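Local structure of cytochrome c XoxG (Methylobacterium extorquens, 6ONQ) at residues Asn35-Asn40 with Phe71-Asp76; Leu119-Phe124 with Asp158-Leu163; Tyr125-Gly130 with Gln141-Phe146. The protein binds heme c and probably carries electrons, consistent with a role in the lanthanide-dependent oxidation of methanol. One frame throughout, in Å; residues are numbered along the deposited sequence.

Overall arrangement
The three contacts run across the molecule from the N-terminal arm to the heme. Contact 1 lies away from the heme, where residues 35-40 pack on strand 69-74; contact 2 joins two helices near the centre of the chain; contact 3 closes the methionine side of the heme. Contacts 1 and 2 have centres 20 Å apart yet touch, because F71 CA lies 3.7 Å from V161 CG1. Contacts 2 and 3 share helix 121-130, have centres 13 Å apart and both touch the heme, with contact 3 nested within the loop that contact 2 closes. Contacts 1 and 3, 31 Å apart between centres, lie on opposite sides of the chain's centre.

Contact 1 (Asn35-Asn40 with Phe71-Asp76); sequences NKLDPN and FHITND
N35 and I73 join an irregular N-terminal segment to strand 69-74 of the four-stranded antiparallel sheet, the touching parts of the two segments running in directions 39° apart. The side chain of N35 adds a bond to the strand's backbone: its OD1 accepts from I73 N at 2.9 Å, the donor lying 41° above the carbonyl plane. With CG anti to the carbonyl carbon of its own residue (chi1 -71°), the amide reaches across to the strand. OD1 also nears the edge of the H72 ring at CD2, while ND2 sits by the edge of the F71 ring, 3.4 Å from CE1, with amide and ring not far from coplanar. Asparagine thus suits a place where an acceptor is needed and the flat amide must fit beside a flat ring. Without the amide, as with an alanine here, I73 N would probably lose its acceptor and the edge of F71 its neighbour.

Next along the chain, K36 N donates to I73 O at 3.1 Å, so the strand residue is gripped at both its N-H and its carbonyl. The K36 chain bends at chi2, and NZ bonds to A34 O, which also takes a weak bond from H72 NE2; this turns the amino group back toward the residue before K36. L37 supplies the apolar part: its CD2 branch meets CB of I73 at 3.4 Å, the two side chains crossing at about a right angle, and L49 of helix 46-51 touches the leucine too. At the far end P39 suits the bend that follows D38, and its ring lies beside the D76 carboxylate. D38 itself forms an Asx turn, its OD1 accepting from N40 N at 3.2 Å from above the carboxylate plane.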
loop_
_atom_site.group_PDB
_atom_site.type_symbol
_atom_site.label_atom_id
_atom_site.label_comp_id
_atom_site.label_asym_id
_atom_site.label_seq_id
_atom_site.Cartn_x
_atom_site.Cartn_y
_atom_site.Cartn_z
ATOM N N ASN A 35 -3.228 -8.374 13.157
ATOM C CA ASN A 35 -4.329 -8.250 12.219
ATOM C C ASN A 35 -5.473 -9.179 12.618
ATOM O O ASN A 35 -5.313 -10.104 13.418
ATOM C CB ASN A 35 -3.870 -8.584 10.797
ATOM C CG ASN A 35 -2.971 -7.521 10.198
ATOM O OD1 ASN A 35 -3.206 -6.322 10.361
ATOM N ND2 ASN A 35 -1.937 -7.959 9.484
ATOM N N LYS A 36 -6.644 -8.918 12.038
ATOM C CA LYS A 36 -7.798 -9.808 12.144
ATOM C C LYS A 36 -8.522 -9.696 10.808
ATOM O O LYS A 36 -9.289 -8.753 10.601
ATOM C CB LYS A 36 -8.711 -9.429 13.305
ATOM C CG LYS A 36 -8.153 -9.690 14.701
ATOM C CD LYS A 36 -7.542 -8.426 15.297
ATOM C CE LYS A 36 -6.684 -8.745 16.523
ATOM N NZ LYS A 36 -5.961 -7.545 17.053
ATOM N N LEU A 37 -8.266 -10.638 9.905
ATOM C CA LEU A 37 -8.754 -10.518 8.542
ATOM C C LEU A 37 -9.993 -11.376 8.318
ATOM O O LEU A 37 -10.474 -12.088 9.203
ATOM C CB LEU A 37 -7.672 -10.904 7.534
ATOM C CG LEU A 37 -6.217 -10.525 7.772
ATOM C CD1 LEU A 37 -5.341 -11.327 6.829
ATOM C CD2 LEU A 37 -6.002 -9.048 7.559
ATOM N N ASP A 38 -10.504 -11.293 7.093
ATOM C CA ASP A 38 -11.597 -12.112 6.604
ATOM C C ASP A 38 -11.287 -13.594 6.816
ATOM O O ASP A 38 -10.295 -14.096 6.265
ATOM C CB ASP A 38 -11.806 -11.819 5.118
ATOM C CG ASP A 38 -13.233 -12.039 4.664
ATOM O OD1 ASP A 38 -13.979 -12.759 5.362
ATOM O OD2 ASP A 38 -13.605 -11.495 3.598
ATOM N N PRO A 39 -12.081 -14.318 7.614
ATOM C CA PRO A 39 -11.918 -15.781 7.661
ATOM C C PRO A 39 -12.277 -16.448 6.347
ATOM O O PRO A 39 -11.790 -17.552 6.074
ATOM C CB PRO A 39 -12.868 -16.211 8.789
ATOM C CG PRO A 39 -13.158 -14.953 9.562
ATOM C CD PRO A 39 -13.114 -13.849 8.550
ATOM N N ASN A 40 -13.110 -15.814 5.529
ATOM C CA ASN A 40 -13.371 -16.259 4.162
ATOM C C ASN A 40 -12.515 -15.480 3.168
ATOM O O ASN A 40 -12.990 -15.012 2.131
ATOM C CB ASN A 40 -14.856 -16.129 3.834
ATOM C CG ASN A 40 -15.298 -17.071 2.719
ATOM O OD1 ASN A 40 -14.611 -17.224 1.705
ATOM N ND2 ASN A 40 -16.448 -17.709 2.905
ATOM N N PHE A 71 0.555 -2.474 6.819
ATOM C CA PHE A 71 -0.860 -2.232 7.028
ATOM C C PHE A 71 -1.310 -2.735 8.397
ATOM O O PHE A 71 -0.517 -3.212 9.212
ATOM C CB PHE A 71 -1.660 -2.905 5.923
ATOM C CG PHE A 71 -1.298 -4.337 5.719
ATOM C CD1 PHE A 71 -1.799 -5.317 6.550
ATOM C CD2 PHE A 71 -0.445 -4.706 4.697
ATOM C CE1 PHE A 71 -1.466 -6.637 6.356
ATOM C CE2 PHE A 71 -0.113 -6.028 4.500
ATOM C CZ PHE A 71 -0.622 -6.992 5.330
ATOM N N HIS A 72 -2.619 -2.623 8.642
ATOM C CA HIS A 72 -3.217 -3.100 9.888
ATOM C C HIS A 72 -4.724 -3.193 9.658
ATOM O O HIS A 72 -5.425 -2.182 9.745
ATOM C CB HIS A 72 -2.891 -2.186 11.055
ATOM C CG HIS A 72 -3.431 -2.675 12.361
ATOM N ND1 HIS A 72 -3.986 -1.833 13.301
ATOM C CD2 HIS A 72 -3.508 -3.921 12.882
ATOM C CE1 HIS A 72 -4.377 -2.538 14.346
ATOM N NE2 HIS A 72 -4.099 -3.808 14.116
ATOM N N ILE A 73 -5.196 -4.404 9.361
ATOM C CA ILE A 73 -6.610 -4.699 9.152
ATOM C C ILE A 73 -7.200 -5.217 10.454
ATOM O O ILE A 73 -6.531 -5.925 11.216
ATOM C CB ILE A 73 -6.802 -5.724 8.020
ATOM C CG1 ILE A 73 -5.809 -5.469 6.890
ATOM C CG2 ILE A 73 -8.210 -5.685 7.488
ATOM C CD1 ILE A 73 -5.950 -4.136 6.250
ATOM N N THR A 74 -8.460 -4.871 10.710
ATOM C CA THR A 74 -9.103 -5.192 11.974
ATOM C C THR A 74 -10.577 -5.509 11.733
ATOM O O THR A 74 -11.102 -5.332 10.628
ATOM C CB THR A 74 -8.924 -4.047 12.978
ATOM O OG1 THR A 74 -8.987 -2.790 12.286
ATOM C CG2 THR A 74 -7.568 -4.169 13.686
ATOM N N ASN A 75 -11.225 -6.010 12.785
ATOM C CA ASN A 75 -12.632 -6.429 12.783
ATOM C C ASN A 75 -12.988 -7.244 11.542
ATOM O O ASN A 75 -13.849 -6.879 10.741
ATOM C CB ASN A 75 -13.568 -5.233 12.934
ATOM C CG ASN A 75 -13.152 -4.318 14.060
ATOM O OD1 ASN A 75 -12.412 -4.723 14.962
ATOM N ND2 ASN A 75 -13.631 -3.080 14.024
ATOM N N ASP A 76 -12.301 -8.376 11.413
ATOM C CA ASP A 76 -12.630 -9.408 10.432
ATOM C C ASP A 76 -12.652 -8.855 9.008
ATOM O O ASP A 76 -13.607 -9.040 8.251
ATOM C CB ASP A 76 -13.950 -10.089 10.789
ATOM C CG ASP A 76 -13.761 -11.248 11.759
ATOM O OD1 ASP A 76 -13.752 -11.006 12.985
ATOM O OD2 ASP A 76 -13.608 -12.401 11.298
#

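Contact 2 (Leu119-Phe124 with Asp158-Leu163); sequences LSYEEF and DLYVYL. With HEC (heme c), chain B.
Y121 presents its ring edge to the face of Y160 in a T-shaped pair, centroids 5.0 Å apart and planes at 70°. CD1 of Y121 stands over the centre of the Y160 ring, and CB of Y121 adds a CH-pi contact over that ring, 4.2 Å from its centroid. The Y160 ring, swung out from its helix with CG anti to the backbone N (chi1 -179°), also meets F124, but these two planes lie at 51° and make an oblique pair. F124 reaches further: its CE2 is 3.9 Å from Y160 CB, its CZ edge meets L159 CB, and CE1 touches L163 CD1 at 4.0 Å. A flat hydrocarbon suits this site, for F124 CD1 also lies 3.7 Å from the heme methyl CMA.

Further out, a capping box starts the helix that carries Y121 and F124. S120 N donates to E123 OE1 at 3.1 Å, while E123 N returns a weak bond to S120 OG. Tyrosine suits Y121 because its OH hydrogen-bonds N157 OD1, just before the partner segment, which ties down the outer end of the ring. The contact thus packs the start of helix 121-130 against helix 156-167, with helix 112-118 touching Y160 and L163 through L116, helix 82-94 beside L159, and strand 69-74 touching Y121 and V161.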
loop_
_atom_site.group_PDB
_atom_site.type_symbol
_atom_site.label_atom_id
_atom_site.label_comp_id
_atom_site.label_asym_id
_atom_site.label_seq_id
_atom_site.Cartn_x
_atom_site.Cartn_y
_atom_site.Cartn_z
ATOM N N LEU A 119 9.167 -7.201 -4.775
ATOM C CA LEU A 119 9.830 -5.913 -4.605
ATOM C C LEU A 119 9.885 -5.494 -3.142
ATOM O O LEU A 119 8.858 -5.468 -2.453
ATOM C CB LEU A 119 9.101 -4.840 -5.402
ATOM C CG LEU A 119 9.078 -4.976 -6.913
ATOM C CD1 LEU A 119 8.322 -3.797 -7.457
ATOM C CD2 LEU A 119 10.482 -5.035 -7.491
ATOM N N SER A 120 11.082 -5.122 -2.683
ATOM C CA SER A 120 11.232 -4.570 -1.346
ATOM C C SER A 120 10.684 -3.146 -1.305
ATOM O O SER A 120 10.309 -2.561 -2.324
ATOM C CB SER A 120 12.696 -4.592 -0.903
ATOM O OG SER A 120 13.533 -3.849 -1.770
ATOM N N TYR A 121 10.639 -2.581 -0.100
ATOM C CA TYR A 121 10.136 -1.220 0.029
ATOM C C TYR A 121 10.985 -0.238 -0.772
ATOM O O TYR A 121 10.453 0.650 -1.443
ATOM C CB TYR A 121 10.087 -0.810 1.498
ATOM C CG TYR A 121 9.900 0.667 1.669
ATOM C CD1 TYR A 121 8.706 1.267 1.307
ATOM C CD2 TYR A 121 10.922 1.472 2.174
ATOM C CE1 TYR A 121 8.517 2.636 1.444
ATOM C CE2 TYR A 121 10.743 2.850 2.320
ATOM C CZ TYR A 121 9.534 3.423 1.949
ATOM O OH TYR A 121 9.322 4.779 2.071
ATOM N N GLU A 122 12.309 -0.390 -0.730
ATOM C CA GLU A 122 13.162 0.595 -1.382
ATOM C C GLU A 122 13.237 0.371 -2.882
ATOM O O GLU A 122 13.473 1.328 -3.632
ATOM C CB GLU A 122 14.562 0.577 -0.761
ATOM C CG GLU A 122 14.570 0.763 0.752
ATOM C CD GLU A 122 14.542 2.239 1.195
ATOM O OE1 GLU A 122 14.921 2.512 2.365
ATOM O OE2 GLU A 122 14.140 3.120 0.384
ATOM N N GLU A 123 13.071 -0.875 -3.335
ATOM C CA GLU A 123 12.965 -1.129 -4.769
ATOM C C GLU A 123 11.726 -0.455 -5.333
ATOM O O GLU A 123 11.762 0.137 -6.418
ATOM C CB GLU A 123 12.914 -2.634 -5.044
ATOM C CG GLU A 123 14.254 -3.276 -5.364
ATOM C CD GLU A 123 14.191 -4.803 -5.468
ATOM O OE1 GLU A 123 13.352 -5.436 -4.773
ATOM O OE2 GLU A 123 14.999 -5.367 -6.242
ATOM N N PHE A 124 10.617 -0.544 -4.603
ATOM C CA PHE A 124 9.392 0.124 -5.010
ATOM C C PHE A 124 9.579 1.633 -5.044
ATOM O O PHE A 124 9.197 2.294 -6.013
ATOM C CB PHE A 124 8.268 -0.273 -4.058
ATOM C CG PHE A 124 7.020 0.530 -4.220
ATOM C CD1 PHE A 124 6.036 0.125 -5.104
ATOM C CD2 PHE A 124 6.818 1.672 -3.473
ATOM C CE1 PHE A 124 4.890 0.855 -5.247
ATOM C CE2 PHE A 124 5.676 2.408 -3.617
ATOM C CZ PHE A 124 4.709 2.003 -4.494
ATOM N N ASP A 158 1.801 5.513 1.464
ATOM C CA ASP A 158 0.409 5.107 1.333
ATOM C C ASP A 158 0.241 4.096 0.203
ATOM O O ASP A 158 -0.405 3.055 0.369
ATOM C CB ASP A 158 -0.461 6.338 1.098
ATOM C CG ASP A 158 -0.217 7.435 2.131
ATOM O OD1 ASP A 158 0.961 7.693 2.480
ATOM O OD2 ASP A 158 -1.211 8.047 2.588
ATOM N N LEU A 159 0.844 4.371 -0.949
ATOM C CA LEU A 159 0.733 3.441 -2.065
ATOM C C LEU A 159 1.375 2.100 -1.736
ATOM O O LEU A 159 0.822 1.045 -2.071
ATOM C CB LEU A 159 1.357 4.057 -3.311
ATOM C CG LEU A 159 0.579 5.291 -3.783
ATOM C CD1 LEU A 159 1.449 6.229 -4.607
ATOM C CD2 LEU A 159 -0.648 4.852 -4.564
ATOM N N TYR A 160 2.533 2.123 -1.058
ATOM C CA TYR A 160 3.216 0.888 -0.678
ATOM C C TYR A 160 2.359 0.051 0.258
ATOM O O TYR A 160 2.167 -1.150 0.038
ATOM C CB TYR A 160 4.560 1.206 -0.024
ATOM C CG TYR A 160 5.328 -0.034 0.373
ATOM C CD1 TYR A 160 5.885 -0.868 -0.593
ATOM C CD2 TYR A 160 5.480 -0.390 1.711
ATOM C CE1 TYR A 160 6.576 -2.013 -0.240
ATOM C CE2 TYR A 160 6.177 -1.539 2.074
ATOM C CZ TYR A 160 6.720 -2.342 1.090
ATOM O OH TYR A 160 7.413 -3.482 1.423
ATOM N N VAL A 161 1.826 0.676 1.307
ATOM C CA VAL A 161 1.031 -0.043 2.301
ATOM C C VAL A 161 -0.172 -0.718 1.650
ATOM O O VAL A 161 -0.394 -1.922 1.811
ATOM C CB VAL A 161 0.605 0.918 3.420
ATOM C CG1 VAL A 161 -0.430 0.281 4.290
ATOM C CG2 VAL A 161 1.814 1.319 4.239
ATOM N N TYR A 162 -0.967 0.047 0.909
ATOM C CA TYR A 162 -2.136 -0.513 0.240
ATOM C C TYR A 162 -1.755 -1.659 -0.705
ATOM O O TYR A 162 -2.360 -2.736 -0.681
ATOM C CB TYR A 162 -2.862 0.601 -0.523
ATOM C CG TYR A 162 -3.842 0.067 -1.522
ATOM C CD1 TYR A 162 -4.952 -0.635 -1.104
ATOM C CD2 TYR A 162 -3.640 0.225 -2.883
ATOM C CE1 TYR A 162 -5.835 -1.149 -1.999
ATOM C CE2 TYR A 162 -4.535 -0.290 -3.788
ATOM C CZ TYR A 162 -5.630 -0.976 -3.333
ATOM O OH TYR A 162 -6.548 -1.504 -4.208
ATOM N N LEU A 163 -0.760 -1.440 -1.564
ATOM C CA LEU A 163 -0.395 -2.496 -2.497
ATOM C C LEU A 163 0.273 -3.671 -1.786
ATOM O O LEU A 163 0.243 -4.797 -2.291
ATOM C CB LEU A 163 0.515 -1.938 -3.578
ATOM C CG LEU A 163 -0.051 -1.032 -4.663
ATOM C CD1 LEU A 163 1.103 -0.381 -5.424
ATOM C CD2 LEU A 163 -0.965 -1.824 -5.597
HETATM FE FE HEC B . 3.779 1.954 -13.052
HETATM C CHA HEC B . 5.879 -0.696 -13.727
HETATM C CHB HEC B . 4.061 1.304 -9.775
HETATM C CHC HEC B . 1.795 4.669 -12.327
HETATM C CHD HEC B . 3.032 2.249 -16.375
HETATM N NA HEC B . 4.747 0.540 -11.978
HETATM C C1A HEC B . 5.640 -0.412 -12.405
HETATM C C2A HEC B . 6.266 -1.015 -11.238
HETATM C C3A HEC B . 5.750 -0.446 -10.158
HETATM C C4A HEC B . 4.803 0.528 -10.607
HETATM C CMA HEC B . 6.052 -0.733 -8.674
HETATM C CAA HEC B . 7.319 -2.132 -11.247
HETATM C CBA HEC B . 6.599 -3.393 -11.698
HETATM C CGA HEC B . 7.458 -4.611 -11.530
HETATM O O1A HEC B . 8.642 -4.590 -11.954
HETATM O O2A HEC B . 6.937 -5.608 -10.982
HETATM N NB HEC B . 3.056 2.841 -11.401
HETATM C C1B HEC B . 3.306 2.375 -10.133
HETATM C C2B HEC B . 2.639 3.207 -9.173
HETATM C C3B HEC B . 2.004 4.165 -9.832
HETATM C C4B HEC B . 2.242 3.946 -11.257
HETATM C CMB HEC B . 2.675 3.053 -7.644
HETATM C CAB HEC B . 1.196 5.238 -9.052
HETATM C CBB HEC B . 0.957 6.438 -9.538
HETATM N NC HEC B . 2.595 3.206 -14.168
HETATM C C1C HEC B . 1.926 4.310 -13.660
HETATM C C2C HEC B . 1.382 5.030 -14.792
HETATM C C3C HEC B . 1.700 4.378 -15.917
HETATM C C4C HEC B . 2.485 3.207 -15.547
HETATM C CMC HEC B . 0.543 6.325 -14.724
HETATM C CAC HEC B . 1.272 4.873 -17.329
HETATM C CBC HEC B . 0.910 4.007 -18.271
HETATM N ND HEC B . 4.332 0.954 -14.714
HETATM C C1D HEC B . 3.935 1.261 -16.007
HETATM C C2D HEC B . 4.648 0.365 -16.904
HETATM C C3D HEC B . 5.433 -0.430 -16.174
HETATM C C4D HEC B . 5.245 -0.086 -14.783
HETATM C CMD HEC B . 4.544 0.323 -18.441
HETATM C CAD HEC B . 6.354 -1.541 -16.714
HETATM C CBD HEC B . 7.779 -1.043 -16.932
HETATM C CGD HEC B . 8.624 -2.189 -17.436
HETATM O O1D HEC B . 8.048 -3.178 -17.956
HETATM O O2D HEC B . 9.871 -2.125 -17.327
#

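Contact 3 (Tyr125-Gly130 with Gln141-Phe146); sequences YGILAG and QVMPAF. With HEC (heme c), chain B.
L128 O receives the one hydrogen bond between the segments, from F146 N at 2.9 Å; the donor nitrogen lies nearly along the C=O axis, so the carbonyl near the C-terminal end of helix 121-130 holds the chain that returns from the heme. Backbone bonds of M143 with K132, whose NZ hydrogen-bonds the heme, pair strand 142-143 with strand 132-133.

Apolar contacts lie on the heme side of the L128-F146 bond. The CD1 methyl of L128 touches both M143 CE, at 4.0 Å, and F146 CD1, at 3.9 Å, while the L128 and F146 side chains pass at a slant. A branched leucine suits this spot, because the same methyl also reaches the heme methyl CMB. I127 CG2 meets M143 CG, then lies 3.8 Å from C2A of the heme. F146 puts one ring face toward the CBB carbon of a heme side arm and brings CE1 to 3.5 Å from CHC.

Close packing against backbone atoms is left to A145, whose small side chain lets the segment approach the helix end, its CB touching A129 O and G130.

Metal coordination is the work of M143. CG lies anti to the backbone N (chi1 153°) and the chain bends at chi2, which brings SD to 2.4 Å from the heme iron; H99 NE2 is the other protein ligand. Such a methionine-bearing segment, lying over the heme opposite the histidine ligand, is a hallmark of the class I cytochrome c fold.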
loop_
_atom_site.group_PDB
_atom_site.type_symbol
_atom_site.label_atom_id
_atom_site.label_comp_id
_atom_site.label_asym_id
_atom_site.label_seq_id
_atom_site.Cartn_x
_atom_site.Cartn_y
_atom_site.Cartn_z
ATOM N N TYR A 125 10.175 2.199 -3.996
ATOM C CA TYR A 125 10.337 3.648 -3.943
ATOM C C TYR A 125 11.214 4.147 -5.085
ATOM O O TYR A 125 10.942 5.198 -5.673
ATOM C CB TYR A 125 10.909 4.067 -2.587
ATOM C CG TYR A 125 10.759 5.540 -2.298
ATOM C CD1 TYR A 125 11.646 6.463 -2.830
ATOM C CD2 TYR A 125 9.727 6.013 -1.496
ATOM C CE1 TYR A 125 11.509 7.809 -2.581
ATOM C CE2 TYR A 125 9.581 7.369 -1.236
ATOM C CZ TYR A 125 10.476 8.262 -1.785
ATOM O OH TYR A 125 10.349 9.617 -1.540
ATOM N N GLY A 126 12.254 3.393 -5.437
ATOM C CA GLY A 126 13.139 3.823 -6.510
ATOM C C GLY A 126 12.505 3.749 -7.885
ATOM O O GLY A 126 12.750 4.609 -8.736
ATOM N N ILE A 127 11.707 2.707 -8.136
ATOM C CA ILE A 127 10.965 2.625 -9.390
ATOM C C ILE A 127 9.968 3.770 -9.487
ATOM O O ILE A 127 9.812 4.398 -10.539
ATOM C CB ILE A 127 10.262 1.262 -9.502
ATOM C CG1 ILE A 127 11.266 0.173 -9.864
ATOM C CG2 ILE A 127 9.127 1.316 -10.519
ATOM C CD1 ILE A 127 10.742 -1.218 -9.578
ATOM N N LEU A 128 9.284 4.063 -8.386
ATOM C CA LEU A 128 8.300 5.136 -8.392
ATOM C C LEU A 128 8.954 6.498 -8.609
ATOM O O LEU A 128 8.433 7.329 -9.361
ATOM C CB LEU A 128 7.527 5.106 -7.082
ATOM C CG LEU A 128 6.377 6.086 -6.937
ATOM C CD1 LEU A 128 5.367 5.792 -8.000
ATOM C CD2 LEU A 128 5.767 5.955 -5.554
ATOM N N ALA A 129 10.091 6.749 -7.959
ATOM C CA ALA A 129 10.738 8.052 -8.076
ATOM C C ALA A 129 11.405 8.225 -9.434
ATOM O O ALA A 129 11.315 9.297 -10.042
ATOM C CB ALA A 129 11.757 8.238 -6.950
ATOM N N GLY A 130 12.064 7.185 -9.937
ATOM C CA GLY A 130 12.841 7.322 -11.153
ATOM C C GLY A 130 12.306 6.666 -12.410
ATOM O O GLY A 130 12.861 6.893 -13.487
ATOM N N GLN A 141 7.653 0.290 -23.675
ATOM C CA GLN A 141 7.039 0.049 -22.367
ATOM C C GLN A 141 7.704 0.981 -21.355
ATOM O O GLN A 141 8.835 0.723 -20.939
ATOM C CB GLN A 141 7.228 -1.412 -21.983
ATOM C CG GLN A 141 6.017 -2.127 -21.419
ATOM C CD GLN A 141 6.413 -3.390 -20.665
ATOM O OE1 GLN A 141 7.539 -3.883 -20.802
ATOM N NE2 GLN A 141 5.495 -3.906 -19.849
ATOM N N VAL A 142 7.025 2.063 -20.958
ATOM C CA VAL A 142 7.620 3.042 -20.046
ATOM C C VAL A 142 6.747 3.235 -18.809
ATOM O O VAL A 142 5.530 3.446 -18.905
ATOM C CB VAL A 142 7.899 4.405 -20.715
ATOM C CG1 VAL A 142 6.616 5.110 -21.082
ATOM C CG2 VAL A 142 8.717 5.303 -19.772
ATOM N N MET A 143 7.385 3.156 -17.646
ATOM C CA MET A 143 6.821 3.598 -16.390
ATOM C C MET A 143 7.394 4.972 -16.082
ATOM O O MET A 143 8.628 5.120 -16.018
ATOM C CB MET A 143 7.165 2.599 -15.287
ATOM C CG MET A 143 7.241 3.149 -13.893
ATOM S SD MET A 143 5.622 3.530 -13.232
ATOM C CE MET A 143 6.037 4.208 -11.622
ATOM N N PRO A 144 6.571 6.004 -15.938
ATOM C CA PRO A 144 7.116 7.357 -15.770
ATOM C C PRO A 144 7.756 7.538 -14.405
ATOM O O PRO A 144 7.300 6.980 -13.407
ATOM C CB PRO A 144 5.888 8.264 -15.917
ATOM C CG PRO A 144 4.778 7.377 -16.393
ATOM C CD PRO A 144 5.103 5.990 -15.991
ATOM N N ALA A 145 8.814 8.341 -14.367
ATOM C CA ALA A 145 9.356 8.803 -13.097
ATOM C C ALA A 145 8.380 9.773 -12.445
ATOM O O ALA A 145 7.991 10.771 -13.060
ATOM C CB ALA A 145 10.701 9.481 -13.313
ATOM N N PHE A 146 7.980 9.493 -11.205
ATOM C CA PHE A 146 7.098 10.388 -10.470
ATOM C C PHE A 146 7.840 11.261 -9.468
ATOM O O PHE A 146 7.191 11.949 -8.680
ATOM C CB PHE A 146 6.024 9.603 -9.731
ATOM C CG PHE A 146 4.936 9.080 -10.605
ATOM C CD1 PHE A 146 5.082 7.874 -11.267
ATOM C CD2 PHE A 146 3.746 9.771 -10.735
ATOM C CE1 PHE A 146 4.065 7.380 -12.052
ATOM C CE2 PHE A 146 2.733 9.287 -11.518
ATOM C CZ PHE A 146 2.889 8.096 -12.181
HETATM FE FE HEC B . 3.779 1.954 -13.052
HETATM C CHA HEC B . 5.879 -0.696 -13.727
HETATM C CHB HEC B . 4.061 1.304 -9.775
HETATM C CHC HEC B . 1.795 4.669 -12.327
HETATM C CHD HEC B . 3.032 2.249 -16.375
HETATM N NA HEC B . 4.747 0.540 -11.978
HETATM C C1A HEC B . 5.640 -0.412 -12.405
HETATM C C2A HEC B . 6.266 -1.015 -11.238
HETATM C C3A HEC B . 5.750 -0.446 -10.158
HETATM C C4A HEC B . 4.803 0.528 -10.607
HETATM C CMA HEC B . 6.052 -0.733 -8.674
HETATM C CAA HEC B . 7.319 -2.132 -11.247
HETATM C CBA HEC B . 6.599 -3.393 -11.698
HETATM C CGA HEC B . 7.458 -4.611 -11.530
HETATM O O1A HEC B . 8.642 -4.590 -11.954
HETATM O O2A HEC B . 6.937 -5.608 -10.982
HETATM N NB HEC B . 3.056 2.841 -11.401
HETATM C C1B HEC B . 3.306 2.375 -10.133
HETATM C C2B HEC B . 2.639 3.207 -9.173
HETATM C C3B HEC B . 2.004 4.165 -9.832
HETATM C C4B HEC B . 2.242 3.946 -11.257
HETATM C CMB HEC B . 2.675 3.053 -7.644
HETATM C CAB HEC B . 1.196 5.238 -9.052
HETATM C CBB HEC B . 0.957 6.438 -9.538
HETATM N NC HEC B . 2.595 3.206 -14.168
HETATM C C1C HEC B . 1.926 4.310 -13.660
HETATM C C2C HEC B . 1.382 5.030 -14.792
HETATM C C3C HEC B . 1.700 4.378 -15.917
HETATM C C4C HEC B . 2.485 3.207 -15.547
HETATM C CMC HEC B . 0.543 6.325 -14.724
HETATM C CAC HEC B . 1.272 4.873 -17.329
HETATM C CBC HEC B . 0.910 4.007 -18.271
HETATM N ND HEC B . 4.332 0.954 -14.714
HETATM C C1D HEC B . 3.935 1.261 -16.007
HETATM C C2D HEC B . 4.648 0.365 -16.904
HETATM C C3D HEC B . 5.433 -0.430 -16.174
HETATM C C4D HEC B . 5.245 -0.086 -14.783
HETATM C CMD HEC B . 4.544 0.323 -18.441
HETATM C CAD HEC B . 6.354 -1.541 -16.714
HETATM C CBD HEC B . 7.779 -1.043 -16.932
HETATM C CGD HEC B . 8.624 -2.189 -17.436
HETATM O O1D HEC B . 8.048 -3.178 -17.956
HETATM O O2D HEC B . 9.871 -2.125 -17.327
#